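Long-range contacts in MlnD (Bacillus methylotrophicus, PDB 5IL5), which probably dehydrates carrier-bound beta-hydroxyacyl intermediates as the dehydratase domain of a trans-AT polyketide synthase of the macrolactin pathway: residues K241-F246 with M280-L285; V253-E258 with Y267-L272. All coordinates share one frame; numbering follows the deposited sequence.

Contact 1. Residues K241-F246 with M280-L285; sequences KECTIF and MELSGL
The Phe246 ring meets Glu281 at its edge and carries CG2 of Thr244 over one face, 3.4 Å above the ring plane and displaced toward the rim. At that edge Phe246 CE2 lies 3.8 Å from Glu281 CB, and the Glu281 carboxylate is nearly coplanar with the ring, their planes 21° apart. With CG anti to the backbone N (chi1 178°) and an extended chain, Glu281 crosses Phe246 obliquely, OE1 3.9 Å from Phe246 CZ; its aliphatic part suits the aromatic rim. Beneath, the strands run antiparallel, and Thr244 and Glu281 form a hydrogen-bonded pair (Thr244 N to Glu281 O 3.0 Å, Glu281 N to Thr244 O 2.9 Å). At the other end Lys241 and Glu242 both face Ser283, a classic beta bulge whose bonds to Ser283 O are weak. Gly284, with positive phi, suits the G1 bulge it forms with Leu285 facing Tyr267. On the opposite face Cys243, Ile245, Met280 and Leu282, buried apolar or sulfur side chains, suit packing against helices 74-86 and 215-229; Cys243 SG lies 4.1 Å from Leu282 CD1. Strand 266-272 continues the C-terminal hotdog on one side; strand 92-98 on the other, and helix 74-86, come from the predicted N-terminal hotdog.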
loop_
_atom_site.group_PDB
_atom_site.type_symbol
_atom_site.label_atom_id
_atom_site.label_comp_id
_atom_site.label_asym_id
_atom_site.label_seq_id
_atom_site.Cartn_x
_atom_site.Cartn_y
_atom_site.Cartn_z
ATOM N N LYS A 241 -22.672 0.959 -19.812
ATOM C CA LYS A 241 -22.799 2.394 -19.571
ATOM C C LYS A 241 -22.827 2.714 -18.078
ATOM O O LYS A 241 -22.074 3.575 -17.612
ATOM C CB LYS A 241 -24.045 2.941 -20.278
ATOM C CG LYS A 241 -23.926 2.970 -21.810
ATOM C CD LYS A 241 -24.398 4.307 -22.401
ATOM C CE LYS A 241 -24.211 4.391 -23.922
ATOM N NZ LYS A 241 -22.785 4.553 -24.341
ATOM N N GLU A 242 -23.687 2.043 -17.307
ATOM C CA GLU A 242 -23.801 2.331 -15.880
ATOM C C GLU A 242 -23.823 1.058 -15.052
ATOM O O GLU A 242 -24.344 0.022 -15.477
ATOM C CB GLU A 242 -25.057 3.143 -15.550
ATOM C CG GLU A 242 -24.866 4.642 -15.666
ATOM C CD GLU A 242 -26.113 5.407 -15.293
ATOM O OE1 GLU A 242 -27.160 4.762 -15.080
ATOM O OE2 GLU A 242 -26.042 6.649 -15.185
ATOM N N CYS A 243 -23.266 1.165 -13.844
ATOM C CA CYS A 243 -23.409 0.143 -12.810
ATOM C C CYS A 243 -23.620 0.840 -11.472
ATOM O O CYS A 243 -22.717 1.514 -10.969
ATOM C CB CYS A 243 -22.191 -0.770 -12.752
ATOM S SG CYS A 243 -22.324 -1.969 -11.427
ATOM N N THR A 244 -24.800 0.653 -10.889
ATOM C CA THR A 244 -25.182 1.286 -9.636
ATOM C C THR A 244 -25.448 0.209 -8.597
ATOM O O THR A 244 -26.104 -0.795 -8.893
ATOM C CB THR A 244 -26.426 2.157 -9.829
ATOM O OG1 THR A 244 -26.269 2.975 -10.998
ATOM C CG2 THR A 244 -26.690 3.030 -8.606
ATOM N N ILE A 245 -24.945 0.420 -7.386
ATOM C CA ILE A 245 -25.084 -0.530 -6.288
ATOM C C ILE A 245 -25.933 0.162 -5.233
ATOM O O ILE A 245 -25.421 0.964 -4.443
ATOM C CB ILE A 245 -23.731 -0.963 -5.716
ATOM C CG1 ILE A 245 -22.788 -1.433 -6.825
ATOM C CG2 ILE A 245 -23.909 -2.090 -4.707
ATOM C CD1 ILE A 245 -21.361 -1.167 -6.494
ATOM N N PHE A 246 -27.229 -0.161 -5.202
ATOM C CA PHE A 246 -28.150 0.497 -4.283
ATOM C C PHE A 246 -28.105 -0.115 -2.890
ATOM O O PHE A 246 -28.282 0.590 -1.889
ATOM C CB PHE A 246 -29.570 0.411 -4.833
ATOM C CG PHE A 246 -29.736 1.040 -6.178
ATOM C CD1 PHE A 246 -29.978 2.396 -6.293
ATOM C CD2 PHE A 246 -29.650 0.277 -7.328
ATOM C CE1 PHE A 246 -30.136 2.979 -7.531
ATOM C CE2 PHE A 246 -29.805 0.857 -8.569
ATOM C CZ PHE A 246 -30.049 2.208 -8.671
ATOM N N MET A 280 -29.063 -3.728 -7.423
ATOM C CA MET A 280 -27.967 -3.335 -8.296
ATOM C C MET A 280 -28.490 -3.310 -9.726
ATOM O O MET A 280 -29.291 -4.164 -10.110
ATOM C CB MET A 280 -26.777 -4.295 -8.165
ATOM C CG MET A 280 -25.590 -3.964 -9.053
ATOM S SD MET A 280 -24.166 -5.024 -8.710
ATOM C CE MET A 280 -24.756 -6.575 -9.354
ATOM N N GLU A 281 -28.042 -2.325 -10.497
ATOM C CA GLU A 281 -28.491 -2.120 -11.867
ATOM C C GLU A 281 -27.274 -2.096 -12.775
ATOM O O GLU A 281 -26.305 -1.389 -12.486
ATOM C CB GLU A 281 -29.277 -0.800 -11.994
ATOM C CG GLU A 281 -29.746 -0.467 -13.406
ATOM C CD GLU A 281 -30.386 0.904 -13.505
ATOM O OE1 GLU A 281 -30.346 1.651 -12.502
ATOM O OE2 GLU A 281 -30.912 1.230 -14.595
ATOM N N LEU A 282 -27.328 -2.847 -13.875
ATOM C CA LEU A 282 -26.371 -2.693 -14.970
ATOM C C LEU A 282 -27.127 -2.287 -16.223
ATOM O O LEU A 282 -27.875 -3.088 -16.797
ATOM C CB LEU A 282 -25.566 -3.968 -15.231
ATOM C CG LEU A 282 -24.348 -4.172 -14.341
ATOM C CD1 LEU A 282 -24.772 -4.799 -13.032
ATOM C CD2 LEU A 282 -23.296 -5.003 -15.062
ATOM N N SER A 283 -26.897 -1.061 -16.658
ATOM C CA SER A 283 -27.585 -0.495 -17.802
ATOM C C SER A 283 -26.683 -0.506 -19.032
ATOM O O SER A 283 -25.461 -0.365 -18.935
ATOM C CB SER A 283 -28.026 0.934 -17.485
ATOM O OG SER A 283 -28.914 1.426 -18.471
ATOM N N GLY A 284 -27.307 -0.654 -20.194
ATOM C CA GLY A 284 -26.622 -0.509 -21.468
ATOM C C GLY A 284 -25.401 -1.384 -21.659
ATOM O O GLY A 284 -24.387 -0.918 -22.194
ATOM N N LEU A 285 -25.480 -2.651 -21.261
ATOM C CA LEU A 285 -24.447 -3.614 -21.622
ATOM C C LEU A 285 -24.535 -3.925 -23.111
ATOM O O LEU A 285 -25.610 -4.262 -23.618
ATOM C CB LEU A 285 -24.606 -4.899 -20.806
ATOM C CG LEU A 285 -23.600 -6.041 -21.026
ATOM C CD1 LEU A 285 -23.481 -6.923 -19.790
ATOM C CD2 LEU A 285 -23.964 -6.889 -22.245
#

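Contact 2. Residues V253-E258 with Y267-L272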
loop_
_atom_site.group_PDB
_atom_site.type_symbol
_atom_site.label_atom_id
_atom_site.label_comp_id
_atom_site.label_asym_id
_atom_site.label_seq_id
_atom_site.Cartn_x
_atom_site.Cartn_y
_atom_site.Cartn_z
ATOM N N VAL A 253 -31.897 -12.310 -4.692
ATOM C CA VAL A 253 -32.755 -13.472 -4.890
ATOM C C VAL A 253 -33.017 -13.687 -6.374
ATOM O O VAL A 253 -33.094 -14.829 -6.841
ATOM C CB VAL A 253 -34.087 -13.302 -4.133
ATOM C CG1 VAL A 253 -34.973 -14.531 -4.306
ATOM C CG2 VAL A 253 -33.842 -13.035 -2.659
ATOM N N TYR A 254 -33.156 -12.597 -7.127
ATOM C CA TYR A 254 -33.520 -12.674 -8.534
ATOM C C TYR A 254 -32.573 -11.843 -9.385
ATOM O O TYR A 254 -31.955 -10.886 -8.913
ATOM C CB TYR A 254 -34.949 -12.184 -8.776
ATOM C CG TYR A 254 -36.026 -13.012 -8.126
ATOM C CD1 TYR A 254 -36.501 -14.165 -8.736
ATOM C CD2 TYR A 254 -36.577 -12.638 -6.910
ATOM C CE1 TYR A 254 -37.487 -14.917 -8.155
ATOM C CE2 TYR A 254 -37.561 -13.391 -6.321
ATOM C CZ TYR A 254 -38.012 -14.530 -6.948
ATOM O OH TYR A 254 -38.998 -15.282 -6.361
ATOM N N VAL A 255 -32.490 -12.215 -10.662
ATOM C CA VAL A 255 -31.808 -11.430 -11.683
ATOM C C VAL A 255 -32.756 -11.253 -12.867
ATOM O O VAL A 255 -33.238 -12.241 -13.436
ATOM C CB VAL A 255 -30.490 -12.098 -12.117
ATOM C CG1 VAL A 255 -29.898 -11.419 -13.348
ATOM C CG2 VAL A 255 -29.483 -12.103 -10.960
ATOM N N TYR A 256 -33.021 -10.002 -13.242
ATOM C CA TYR A 256 -33.924 -9.667 -14.342
ATOM C C TYR A 256 -33.164 -8.918 -15.431
ATOM O O TYR A 256 -32.415 -7.985 -15.131
ATOM C CB TYR A 256 -35.093 -8.812 -13.843
ATOM C CG TYR A 256 -36.006 -8.319 -14.941
ATOM C CD1 TYR A 256 -36.951 -9.158 -15.521
ATOM C CD2 TYR A 256 -35.925 -7.016 -15.403
ATOM C CE1 TYR A 256 -37.787 -8.709 -16.523
ATOM C CE2 TYR A 256 -36.755 -6.558 -16.411
ATOM C CZ TYR A 256 -37.686 -7.411 -16.967
ATOM O OH TYR A 256 -38.517 -6.967 -17.973
ATOM N N ALA A 257 -33.370 -9.309 -16.691
ATOM C CA ALA A 257 -32.660 -8.710 -17.819
ATOM C C ALA A 257 -33.606 -8.501 -18.997
ATOM O O ALA A 257 -34.544 -9.276 -19.188
ATOM C CB ALA A 257 -31.475 -9.596 -18.237
ATOM N N GLU A 258 -33.351 -7.457 -19.798
ATOM C CA GLU A 258 -34.236 -7.173 -20.927
ATOM C C GLU A 258 -33.537 -6.378 -22.027
ATOM O O GLU A 258 -32.437 -5.849 -21.856
ATOM C CB GLU A 258 -35.483 -6.407 -20.474
ATOM C CG GLU A 258 -35.198 -5.136 -19.702
ATOM C CD GLU A 258 -36.453 -4.307 -19.509
ATOM O OE1 GLU A 258 -37.550 -4.911 -19.418
ATOM O OE2 GLU A 258 -36.346 -3.058 -19.462
ATOM N N TYR A 267 -28.458 -4.150 -23.480
ATOM C CA TYR A 267 -29.142 -4.836 -22.397
ATOM C C TYR A 267 -29.089 -4.042 -21.102
ATOM O O TYR A 267 -28.145 -3.295 -20.835
ATOM C CB TYR A 267 -28.566 -6.233 -22.233
ATOM C CG TYR A 267 -28.778 -7.012 -23.500
ATOM C CD1 TYR A 267 -29.874 -7.851 -23.645
ATOM C CD2 TYR A 267 -27.918 -6.862 -24.574
ATOM C CE1 TYR A 267 -30.087 -8.539 -24.817
ATOM C CE2 TYR A 267 -28.121 -7.542 -25.744
ATOM C CZ TYR A 267 -29.206 -8.380 -25.865
ATOM O OH TYR A 267 -29.407 -9.061 -27.040
ATOM N N ASP A 268 -30.153 -4.191 -20.322
ATOM C CA ASP A 268 -30.256 -3.676 -18.965
ATOM C C ASP A 268 -30.487 -4.861 -18.041
ATOM O O ASP A 268 -31.237 -5.776 -18.386
ATOM C CB ASP A 268 -31.408 -2.672 -18.822
ATOM C CG ASP A 268 -31.094 -1.326 -19.445
ATOM O OD1 ASP A 268 -29.944 -1.127 -19.880
ATOM O OD2 ASP A 268 -31.997 -0.463 -19.491
ATOM N N VAL A 269 -29.823 -4.864 -16.889
ATOM C CA VAL A 269 -29.922 -5.976 -15.953
ATOM C C VAL A 269 -30.124 -5.446 -14.542
ATOM O O VAL A 269 -29.684 -4.345 -14.203
ATOM C CB VAL A 269 -28.689 -6.893 -16.013
ATOM C CG1 VAL A 269 -29.030 -8.227 -15.361
ATOM C CG2 VAL A 269 -28.217 -7.066 -17.447
ATOM N N TYR A 270 -30.816 -6.234 -13.720
ATOM C CA TYR A 270 -31.097 -5.858 -12.342
ATOM C C TYR A 270 -30.946 -7.049 -11.407
ATOM O O TYR A 270 -31.382 -8.157 -11.729
ATOM C CB TYR A 270 -32.515 -5.299 -12.199
ATOM C CG TYR A 270 -32.823 -4.166 -13.142
ATOM C CD1 TYR A 270 -33.252 -4.405 -14.439
ATOM C CD2 TYR A 270 -32.683 -2.853 -12.734
ATOM C CE1 TYR A 270 -33.536 -3.362 -15.299
ATOM C CE2 TYR A 270 -32.957 -1.806 -13.582
ATOM C CZ TYR A 270 -33.381 -2.065 -14.868
ATOM O OH TYR A 270 -33.659 -1.021 -15.720
ATOM N N VAL A 271 -30.330 -6.811 -10.251
ATOM C CA VAL A 271 -30.340 -7.752 -9.135
ATOM C C VAL A 271 -31.411 -7.293 -8.156
ATOM O O VAL A 271 -31.468 -6.111 -7.796
ATOM C CB VAL A 271 -28.962 -7.835 -8.453
ATOM C CG1 VAL A 271 -28.994 -8.823 -7.291
ATOM C CG2 VAL A 271 -27.895 -8.236 -9.451
ATOM N N LEU A 272 -32.252 -8.224 -7.714
ATOM C CA LEU A 272 -33.465 -7.902 -6.977
ATOM C C LEU A 272 -33.520 -8.667 -5.662
ATOM O O LEU A 272 -32.989 -9.773 -5.551
ATOM C CB LEU A 272 -34.699 -8.246 -7.808
ATOM C CG LEU A 272 -34.624 -7.862 -9.283
ATOM C CD1 LEU A 272 -35.816 -8.407 -10.003
ATOM C CD2 LEU A 272 -34.571 -6.353 -9.425
HETATM O O HOH W 1 -34.945 -0.571 -18.061
#
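With CG anti to the backbone N in Tyr256 (chi1 175°) but anti to the carbonyl carbon in Tyr270 (chi1 -54°), the two paired tyrosines lie side by side and point the same way. Tyr270 CD1 comes to the edge of the Tyr256 ring, 3.9 Å from Tyr256 CD2. Leu272 adds its branched end to the same face, CD1 resting 3.9 Å from Tyr256 CB. Val255, Ala257, Val269 and Val271 turn to the other face; Val255 CG1 and Val269 CG1 touch at 3.9 Å, and small Ala257 suits the close pairing with Val269. The three valines pack on helix 215-229, the central helix of a hotdog fold. At the open end of this antiparallel hairpin Leu272 O accepts from both Val253 N (2.9 Å) and Tyr254 N (3.2 Å), a classic bulge. Toward the connection between the strands, Tyr256 OH donates to Glu258 OE1 at 2.7 Å, on the anti side of the carboxylate and tilted 32° from its plane. A water accepts from Tyr270 OH and donates to Glu258 OE2 and Asp268 OD2. If both carboxylates are ionised, Glu258 OE2 and Asp268 OD2, 5.1 Å apart, would repel; Tyr256 OH and the water on Glu258, and the water, Gly284 N and Ser283 OG on Asp268, are donors that may offset the charge.

The hairpin of contact 2 is formed by the chain between the two strands of contact 1: strand 239-245 leads to 254-258 and 266-272, and the chain then returns through 278-286. The two centres are 10 Å apart. Strands 278-286 and 266-272 are neighbours, so the order across the sheet is 239-245, 278-286, 266-272, 254-258. Leu282 O probably accepts a hydrogen bond from Val269 N at 2.6 Å, and Glu281 packs on Tyr270. All four segments belong to the predicted C-terminal hotdog fold, with helix 215-229 against the apolar face of both contacts. Strand 239-245 pairs edge to edge with strand 92-98 of the predicted N-terminal hotdog, consistent with a double-hotdog dehydratase whose halves join side by side.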